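Local structure of type III secretion system effector protein ExoU (4QMK) at residues Arg320-Gly328 with Phe438-Asp449; Ala34-Val42 with Ile49-Glu58. The protein is a type III secretion effector, probably a patatin-like phospholipase that is delivered into host cells and directed to their plasma membranes. All blocks are in the same frame, centred on the assembly; numbering follows the deposited sequence.

Overall arrangement
Both contacts lie on the same side of the chain's centre, about 15 Å apart between centres, and an antiparallel sheet ordered 36-42, 47-51, 57-61, 434-438 joins them. Contact 2 pairs the first two strands at one outer end of this sheet. Contact 1 starts where the last strand, at the other end, runs out at Phe438 and gives way to helix 441-446. The two meet directly: Phe438 N lies 2.8 Å from Val57 O, a probable hydrogen bond. Loop 320-328 leads toward strand 332-337 of the mixed sheet in the patatin-like domain. That sheet probably carries a GxSxG nucleophile elbow at Gly102-Gly106, as in patatin-like phospholipases; through the loop, contact 1 connects the small sheet with it.

Contact 1 of 2, residues Arg320-Gly328 with Phe438-Asp449; sequences RSFPESPLG and FPSLNDAVMAMD
Phe322 lays one face of its ring against Asp449, whose CA stands 4.0 Å from the ring centroid in a CH-pi contact. At the ring's edge, in its plane, Met446 O lies 3.8 Å from Phe322 CE2, so the weakly positive C-H rim meets a carbonyl. Arg526, from helix 517-526, adds a cation-pi contact to the same ring. The second ring, Phe438, has Ala444 CA 3.7 Å above its centre, and Pro326 and Leu327 reach it obliquely, with Leu327 CD1 4.3 Å from Phe438 CZ. Leu327 lies alongside Met448, pointing the same way, its CD1 3.8 Å from Met448 CG and also against Ala447 CB. An aliphatic chain long enough to carry CD1 to Phe438, Ala447 and Met448 at once suits this place.

Between the rings sits Ser325. Its chi1 of 175° swings OG away from its own N and beside its carbonyl carbon, from where OG donates to Ala447 O at 2.7 Å. The bond uses a lone pair in the carbonyl plane, with a C=O...donor angle of 125°. The same OG accepts from Leu327 N at 2.9 Å, forming an ST turn. A bound water also donates to Ala447 O. Asp449 OD1 caps Met452 N at the start of helix 450-461, while a second water donates to Asp449 OD2 at 2.8 Å. The chemistry implies a mixed contact, in which Phe322, Leu327 and Phe438 supply apolar packing beside a seam of serine, carbonyl, carboxylate and water: one buried hydroxyl both shapes its own loop and satisfies the carbonyl of Ala447.

Contact 2 of 2, residues Ala34-Val42 with Ile49-Glu58; sequences AKVPLVKGV and IYRHSDGRVE
Lys35 crosses Tyr50 obliquely, its extended chain carrying CE over one face of the ring, 4.2 Å from the Tyr50 centroid. The ammonium follows in a cation-pi contact: Lys35 NZ is 4.7 Å from that centroid and only 5° off the ring normal. From over the ring, Lys35 NZ also reaches Glu58 OE2 in a long salt bridge of 3.7 Å; Arg435 binds the same oxygen. Nearer the backbone, Lys35 CB makes an off-centre CH-pi contact with the His52 ring, approaching it obliquely, the two side chains pointing the same way. Pro37, paired with Tyr50, adds its CB 3.8 Å from Tyr50 CE2.

Leu38 sets CD1 over the centre of the Arg51 guanidinium. Leu38 is the extra residue of a classic beta bulge: Leu38 N and Val39 N both donate to Ile49 O, at 2.8 and 3.3 Å. Val39 and Ile49 then pair, their CB atoms 4.2 Å apart, and Val39 also packs on helix 450-461. Arg51 shares their face, its charge met by Asp463. Just before the outer strand, long, flexible lysine can thus give its methylenes to the rings and its charge to a carboxylate.

Contact 1 of 2, residues Arg320-Gly328 with Phe438-Asp449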
loop_
_atom_site.group_PDB
_atom_site.type_symbol
_atom_site.label_atom_id
_atom_site.label_comp_id
_atom_site.label_asym_id
_atom_site.label_seq_id
_atom_site.Cartn_x
_atom_site.Cartn_y
_atom_site.Cartn_z
ATOM N N ARG A 320 14.901 -10.867 20.478
ATOM C CA ARG A 320 16.120 -11.514 20.974
ATOM C C ARG A 320 16.080 -11.797 22.474
ATOM O O ARG A 320 16.325 -12.946 22.896
ATOM C CB ARG A 320 17.361 -10.664 20.614
ATOM C CG ARG A 320 17.382 -9.228 21.132
ATOM C CD ARG A 320 18.605 -8.508 20.566
ATOM N NE ARG A 320 18.739 -7.116 20.999
ATOM C CZ ARG A 320 19.742 -6.304 20.644
ATOM N NH1 ARG A 320 20.719 -6.721 19.850
ATOM N NH2 ARG A 320 19.772 -5.059 21.088
ATOM N N SER A 321 15.728 -10.745 23.234
ATOM C CA SER A 321 15.670 -10.719 24.701
ATOM C C SER A 321 14.223 -10.730 25.294
ATOM O O SER A 321 13.238 -10.695 24.562
ATOM C CB SER A 321 16.456 -9.502 25.194
ATOM O OG SER A 321 16.352 -9.363 26.600
ATOM N N PHE A 322 14.130 -10.758 26.630
ATOM C CA PHE A 322 12.873 -10.992 27.387
ATOM C C PHE A 322 12.216 -9.698 27.970
ATOM O O PHE A 322 12.723 -9.122 28.941
ATOM C CB PHE A 322 13.228 -11.961 28.542
ATOM C CG PHE A 322 13.458 -13.412 28.123
ATOM C CD1 PHE A 322 13.626 -13.790 26.774
ATOM C CD2 PHE A 322 13.568 -14.394 29.095
ATOM C CE1 PHE A 322 13.821 -15.116 26.424
ATOM C CE2 PHE A 322 13.771 -15.727 28.754
ATOM C CZ PHE A 322 13.898 -16.090 27.420
ATOM N N PRO A 323 11.082 -9.257 27.390
ATOM C CA PRO A 323 10.411 -8.006 27.844
ATOM C C PRO A 323 10.020 -7.989 29.333
ATOM O O PRO A 323 10.050 -6.936 29.979
ATOM C CB PRO A 323 9.132 -7.925 26.971
ATOM C CG PRO A 323 9.178 -9.081 26.017
ATOM C CD PRO A 323 10.243 -10.044 26.460
ATOM N N GLU A 324 9.664 -9.169 29.833
ATOM C CA GLU A 324 9.247 -9.409 31.220
ATOM C C GLU A 324 10.422 -9.346 32.204
ATOM O O GLU A 324 10.236 -9.100 33.407
ATOM C CB GLU A 324 8.485 -10.783 31.337
ATOM C CG GLU A 324 8.639 -11.809 30.181
ATOM C CD GLU A 324 9.730 -12.867 30.347
ATOM O OE1 GLU A 324 9.768 -13.665 31.325
ATOM O OE2 GLU A 324 10.522 -12.967 29.410
ATOM N N SER A 325 11.630 -9.536 31.697
ATOM C CA SER A 325 12.775 -9.615 32.571
ATOM C C SER A 325 13.471 -8.297 32.845
ATOM O O SER A 325 13.663 -7.499 31.946
ATOM C CB SER A 325 13.819 -10.539 31.983
ATOM O OG SER A 325 14.965 -10.496 32.806
ATOM N N PRO A 326 13.968 -8.135 34.071
ATOM C CA PRO A 326 14.728 -6.957 34.331
ATOM C C PRO A 326 16.166 -7.012 33.762
ATOM O O PRO A 326 16.851 -5.995 33.745
ATOM C CB PRO A 326 14.722 -6.878 35.863
ATOM C CG PRO A 326 14.524 -8.274 36.343
ATOM C CD PRO A 326 13.866 -9.026 35.250
ATOM N N LEU A 327 16.638 -8.187 33.350
ATOM C CA LEU A 327 17.999 -8.336 32.785
ATOM C C LEU A 327 17.983 -8.178 31.291
ATOM O O LEU A 327 19.030 -8.116 30.668
ATOM C CB LEU A 327 18.593 -9.692 33.113
ATOM C CG LEU A 327 18.519 -10.128 34.565
ATOM C CD1 LEU A 327 18.983 -11.561 34.688
ATOM C CD2 LEU A 327 19.377 -9.235 35.404
ATOM N N GLY A 328 16.800 -8.168 30.707
ATOM C CA GLY A 328 16.652 -7.910 29.274
ATOM C C GLY A 328 16.346 -6.423 29.063
ATOM O O GLY A 328 15.178 -6.020 29.024
ATOM N N PHE A 438 16.689 -12.239 43.357
ATOM C CA PHE A 438 15.721 -13.280 43.002
ATOM C C PHE A 438 15.633 -14.275 44.145
ATOM O O PHE A 438 16.600 -14.527 44.830
ATOM C CB PHE A 438 16.173 -14.027 41.736
ATOM C CG PHE A 438 16.331 -13.140 40.519
ATOM C CD1 PHE A 438 17.523 -12.496 40.238
ATOM C CD2 PHE A 438 15.294 -12.993 39.633
ATOM C CE1 PHE A 438 17.636 -11.678 39.117
ATOM C CE2 PHE A 438 15.392 -12.180 38.525
ATOM C CZ PHE A 438 16.559 -11.527 38.267
ATOM N N PRO A 439 14.464 -14.861 44.353
ATOM C CA PRO A 439 14.289 -15.862 45.411
ATOM C C PRO A 439 15.156 -17.055 45.227
ATOM O O PRO A 439 15.439 -17.738 46.193
ATOM C CB PRO A 439 12.846 -16.300 45.237
ATOM C CG PRO A 439 12.159 -15.110 44.675
ATOM C CD PRO A 439 13.171 -14.437 43.772
ATOM N N SER A 440 15.524 -17.386 44.002
ATOM C CA SER A 440 16.406 -18.546 43.806
ATOM C C SER A 440 17.217 -18.440 42.554
ATOM O O SER A 440 16.960 -17.608 41.683
ATOM C CB SER A 440 15.597 -19.835 43.676
ATOM O OG SER A 440 14.790 -19.783 42.510
ATOM N N LEU A 441 18.160 -19.359 42.428
ATOM C CA LEU A 441 18.982 -19.411 41.239
ATOM C C LEU A 441 18.133 -19.723 40.037
ATOM O O LEU A 441 18.390 -19.228 38.949
ATOM C CB LEU A 441 20.070 -20.437 41.386
ATOM C CG LEU A 441 20.919 -20.663 40.141
ATOM C CD1 LEU A 441 21.587 -19.380 39.701
ATOM C CD2 LEU A 441 21.966 -21.698 40.485
ATOM N N ASN A 442 17.104 -20.532 40.206
ATOM C CA ASN A 442 16.266 -20.853 39.058
ATOM C C ASN A 442 15.534 -19.618 38.509
ATOM O O ASN A 442 15.452 -19.443 37.310
ATOM C CB ASN A 442 15.281 -21.940 39.408
ATOM C CG ASN A 442 14.396 -22.301 38.260
ATOM O OD1 ASN A 442 14.858 -22.799 37.257
ATOM N ND2 ASN A 442 13.129 -22.024 38.385
ATOM N N ASP A 443 14.996 -18.777 39.390
ATOM C CA ASP A 443 14.285 -17.567 38.976
ATOM C C ASP A 443 15.195 -16.568 38.257
ATOM O O ASP A 443 14.774 -15.895 37.325
ATOM C CB ASP A 443 13.638 -16.889 40.184
ATOM C CG ASP A 443 12.465 -17.655 40.715
ATOM O OD1 ASP A 443 11.637 -18.117 39.910
ATOM O OD2 ASP A 443 12.367 -17.803 41.941
ATOM N N ALA A 444 16.444 -16.494 38.680
ATOM C CA ALA A 444 17.427 -15.675 37.992
ATOM C C ALA A 444 17.671 -16.248 36.586
ATOM O O ALA A 444 17.671 -15.502 35.609
ATOM C CB ALA A 444 18.716 -15.623 38.798
ATOM N N VAL A 445 17.806 -17.571 36.475
ATOM C CA VAL A 445 18.001 -18.199 35.168
ATOM C C VAL A 445 16.805 -17.961 34.277
ATOM O O VAL A 445 16.962 -17.668 33.090
ATOM C CB VAL A 445 18.250 -19.694 35.278
ATOM C CG1 VAL A 445 18.096 -20.370 33.942
ATOM C CG2 VAL A 445 19.616 -19.958 35.855
ATOM N N MET A 446 15.605 -17.969 34.851
ATOM C CA MET A 446 14.388 -17.704 34.051
ATOM C C MET A 446 14.368 -16.272 33.509
ATOM O O MET A 446 13.669 -15.988 32.510
ATOM C CB MET A 446 13.100 -17.944 34.863
ATOM C CG MET A 446 12.880 -19.350 35.388
ATOM S SD MET A 446 12.202 -20.540 34.196
ATOM C CE MET A 446 13.691 -20.850 33.229
ATOM N N ALA A 447 15.093 -15.366 34.164
ATOM C CA ALA A 447 15.170 -13.993 33.671
ATOM C C ALA A 447 16.224 -13.754 32.576
ATOM O O ALA A 447 16.289 -12.695 32.038
ATOM C CB ALA A 447 15.445 -13.073 34.838
ATOM N N MET A 448 17.058 -14.735 32.270
ATOM C CA MET A 448 18.141 -14.567 31.290
ATOM C C MET A 448 17.745 -15.102 29.942
ATOM O O MET A 448 17.158 -16.178 29.846
ATOM C CB MET A 448 19.386 -15.314 31.731
ATOM C CG MET A 448 19.763 -15.004 33.156
ATOM S SD MET A 448 21.339 -15.681 33.723
ATOM C CE MET A 448 21.181 -17.271 33.033
ATOM N N ASP A 449 17.982 -14.311 28.905
ATOM C CA ASP A 449 17.731 -14.742 27.509
ATOM C C ASP A 449 18.758 -15.779 27.117
ATOM O O ASP A 449 19.684 -16.049 27.877
ATOM C CB ASP A 449 17.744 -13.524 26.542
ATOM C CG ASP A 449 19.057 -12.761 26.542
ATOM O OD1 ASP A 449 20.087 -13.310 26.134
ATOM O OD2 ASP A 449 19.053 -11.582 26.920
HETATM O O HOH W 1 16.294 -11.290 29.399
HETATM O O HOH W 2 19.002 -11.304 29.687
#

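Contact 2 of 2, residues Ala34-Val42 with Ile49-Glu58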
loop_
_atom_site.group_PDB
_atom_site.type_symbol
_atom_site.label_atom_id
_atom_site.label_comp_id
_atom_site.label_asym_id
_atom_site.label_seq_id
_atom_site.Cartn_x
_atom_site.Cartn_y
_atom_site.Cartn_z
ATOM N N ALA A 34 27.767 -14.350 54.484
ATOM C CA ALA A 34 28.969 -14.793 53.702
ATOM C C ALA A 34 28.525 -15.316 52.316
ATOM O O ALA A 34 28.594 -16.517 52.040
ATOM C CB ALA A 34 29.735 -15.863 54.478
ATOM N N LYS A 35 28.067 -14.402 51.460
ATOM C CA LYS A 35 27.571 -14.759 50.131
ATOM C C LYS A 35 28.667 -15.367 49.266
ATOM O O LYS A 35 29.826 -14.941 49.312
ATOM C CB LYS A 35 26.965 -13.548 49.422
ATOM C CG LYS A 35 27.968 -12.551 48.916
ATOM C CD LYS A 35 27.268 -11.315 48.442
ATOM C CE LYS A 35 28.311 -10.304 47.996
ATOM N NZ LYS A 35 27.695 -8.969 47.823
ATOM N N VAL A 36 28.271 -16.356 48.471
ATOM C CA VAL A 36 29.186 -17.096 47.639
ATOM C C VAL A 36 29.053 -16.675 46.184
ATOM O O VAL A 36 27.960 -16.616 45.653
ATOM C CB VAL A 36 28.916 -18.627 47.750
ATOM C CG1 VAL A 36 29.834 -19.430 46.823
ATOM C CG2 VAL A 36 29.086 -19.083 49.198
ATOM N N PRO A 37 30.175 -16.382 45.538
ATOM C CA PRO A 37 30.137 -16.045 44.138
ATOM C C PRO A 37 30.035 -17.306 43.328
ATOM O O PRO A 37 30.794 -18.223 43.563
ATOM C CB PRO A 37 31.490 -15.351 43.896
ATOM C CG PRO A 37 32.392 -15.948 44.896
ATOM C CD PRO A 37 31.527 -16.283 46.092
ATOM N N LEU A 38 29.066 -17.353 42.418
ATOM C CA LEU A 38 28.899 -18.467 41.492
ATOM C C LEU A 38 29.532 -18.132 40.132
ATOM O O LEU A 38 30.034 -19.018 39.439
ATOM C CB LEU A 38 27.415 -18.765 41.292
ATOM C CG LEU A 38 26.641 -19.321 42.485
ATOM C CD1 LEU A 38 25.184 -19.562 42.095
ATOM C CD2 LEU A 38 27.267 -20.607 42.980
ATOM N N VAL A 39 29.500 -16.845 39.774
ATOM C CA VAL A 39 29.985 -16.346 38.492
ATOM C C VAL A 39 30.446 -14.896 38.653
ATOM O O VAL A 39 29.841 -14.116 39.372
ATOM C CB VAL A 39 28.835 -16.380 37.468
ATOM C CG1 VAL A 39 29.196 -15.641 36.192
ATOM C CG2 VAL A 39 28.455 -17.820 37.191
ATOM N N LYS A 40 31.524 -14.552 37.961
ATOM C CA LYS A 40 32.108 -13.226 38.054
ATOM C C LYS A 40 32.438 -12.560 36.737
ATOM O O LYS A 40 33.065 -13.134 35.861
ATOM C CB LYS A 40 33.358 -13.269 38.923
ATOM C CG LYS A 40 33.081 -13.504 40.406
ATOM C CD LYS A 40 32.334 -12.331 41.058
ATOM C CE LYS A 40 33.246 -11.171 41.461
ATOM N NZ LYS A 40 34.028 -11.518 42.678
ATOM N N GLY A 41 32.007 -11.317 36.628
ATOM C CA GLY A 41 32.328 -10.447 35.511
ATOM C C GLY A 41 32.387 -11.141 34.184
ATOM O O GLY A 41 33.259 -10.886 33.395
ATOM N N VAL A 42 31.400 -11.965 33.902
ATOM C CA VAL A 42 31.392 -12.655 32.674
ATOM C C VAL A 42 30.832 -11.782 31.604
ATOM O O VAL A 42 29.761 -11.192 31.769
ATOM C CB VAL A 42 30.570 -13.930 32.752
ATOM C CG1 VAL A 42 30.309 -14.457 31.364
ATOM C CG2 VAL A 42 31.315 -14.955 33.570
ATOM N N ILE A 49 26.940 -13.441 39.596
ATOM C CA ILE A 49 25.873 -14.064 40.303
ATOM C C ILE A 49 26.364 -14.564 41.640
ATOM O O ILE A 49 27.338 -15.335 41.676
ATOM C CB ILE A 49 25.357 -15.269 39.546
ATOM C CG1 ILE A 49 24.901 -14.871 38.159
ATOM C CG2 ILE A 49 24.176 -15.885 40.300
ATOM C CD1 ILE A 49 24.375 -16.042 37.339
ATOM N N TYR A 50 25.701 -14.134 42.733
ATOM C CA TYR A 50 26.078 -14.555 44.098
ATOM C C TYR A 50 24.885 -15.226 44.765
ATOM O O TYR A 50 23.726 -14.865 44.479
ATOM C CB TYR A 50 26.466 -13.361 44.973
ATOM C CG TYR A 50 27.617 -12.496 44.481
ATOM C CD1 TYR A 50 27.379 -11.377 43.675
ATOM C CD2 TYR A 50 28.904 -12.723 44.903
ATOM C CE1 TYR A 50 28.425 -10.580 43.221
ATOM C CE2 TYR A 50 29.942 -11.944 44.471
ATOM C CZ TYR A 50 29.703 -10.879 43.617
ATOM O OH TYR A 50 30.751 -10.089 43.230
ATOM N N ARG A 51 25.152 -16.165 45.669
ATOM C CA ARG A 51 24.089 -16.813 46.434
ATOM C C ARG A 51 24.315 -16.672 47.932
ATOM O O ARG A 51 25.412 -16.897 48.437
ATOM C CB ARG A 51 23.958 -18.299 46.069
ATOM C CG ARG A 51 22.984 -19.069 46.976
ATOM C CD ARG A 51 22.488 -20.393 46.377
ATOM N NE ARG A 51 23.616 -21.216 46.037
ATOM C CZ ARG A 51 23.664 -22.033 45.004
ATOM N NH1 ARG A 51 22.630 -22.191 44.175
ATOM N NH2 ARG A 51 24.777 -22.693 44.794
ATOM N N HIS A 52 23.253 -16.314 48.644
ATOM C CA HIS A 52 23.290 -16.201 50.112
ATOM C C HIS A 52 22.953 -17.554 50.745
ATOM O O HIS A 52 22.718 -18.525 50.061
ATOM C CB HIS A 52 22.287 -15.117 50.565
ATOM C CG HIS A 52 22.645 -13.739 50.110
ATOM N ND1 HIS A 52 22.187 -13.197 48.930
ATOM C CD2 HIS A 52 23.440 -12.801 50.668
ATOM C CE1 HIS A 52 22.685 -11.983 48.775
ATOM N NE2 HIS A 52 23.445 -11.718 49.821
ATOM N N SER A 53 22.897 -17.602 52.062
ATOM C CA SER A 53 22.533 -18.824 52.779
ATOM C C SER A 53 21.085 -19.212 52.514
ATOM O O SER A 53 20.771 -20.384 52.259
ATOM C CB SER A 53 22.684 -18.564 54.258
ATOM O OG SER A 53 23.783 -17.692 54.464
ATOM N N ASP A 54 20.216 -18.196 52.582
ATOM C CA ASP A 54 18.767 -18.312 52.378
ATOM C C ASP A 54 18.403 -18.949 51.042
ATOM O O ASP A 54 17.261 -19.368 50.822
ATOM C CB ASP A 54 18.114 -16.912 52.344
ATOM C CG ASP A 54 18.955 -15.832 53.028
ATOM O OD1 ASP A 54 19.457 -16.070 54.157
ATOM O OD2 ASP A 54 19.106 -14.740 52.424
ATOM N N GLY A 55 19.356 -18.958 50.122
ATOM C CA GLY A 55 19.079 -19.393 48.760
ATOM C C GLY A 55 18.782 -18.189 47.883
ATOM O O GLY A 55 18.607 -18.330 46.683
ATOM N N ARG A 56 18.708 -17.007 48.491
ATOM C CA ARG A 56 18.508 -15.797 47.760
ATOM C C ARG A 56 19.687 -15.664 46.789
ATOM O O ARG A 56 20.840 -15.859 47.162
ATOM C CB ARG A 56 18.517 -14.577 48.715
ATOM C CG ARG A 56 17.347 -14.463 49.690
ATOM C CD ARG A 56 16.090 -13.914 49.014
ATOM N NE ARG A 56 16.273 -12.516 48.607
ATOM C CZ ARG A 56 15.593 -11.886 47.639
ATOM N NH1 ARG A 56 14.663 -12.518 46.918
ATOM N NH2 ARG A 56 15.866 -10.614 47.372
ATOM N N VAL A 57 19.392 -15.286 45.563
ATOM C CA VAL A 57 20.414 -15.053 44.576
ATOM C C VAL A 57 20.399 -13.612 44.100
ATOM O O VAL A 57 19.357 -13.010 43.931
ATOM C CB VAL A 57 20.249 -16.022 43.401
ATOM C CG1 VAL A 57 21.006 -15.581 42.174
ATOM C CG2 VAL A 57 20.708 -17.399 43.844
ATOM N N GLU A 58 21.587 -13.096 43.858
ATOM C CA GLU A 58 21.788 -11.727 43.427
ATOM C C GLU A 58 22.590 -11.686 42.091
ATOM O O GLU A 58 23.670 -12.244 41.992
ATOM C CB GLU A 58 22.533 -11.049 44.565
ATOM C CG GLU A 58 23.414 -9.897 44.235
ATOM C CD GLU A 58 24.252 -9.447 45.436
ATOM O OE1 GLU A 58 23.986 -9.907 46.578
ATOM O OE2 GLU A 58 25.147 -8.586 45.234
#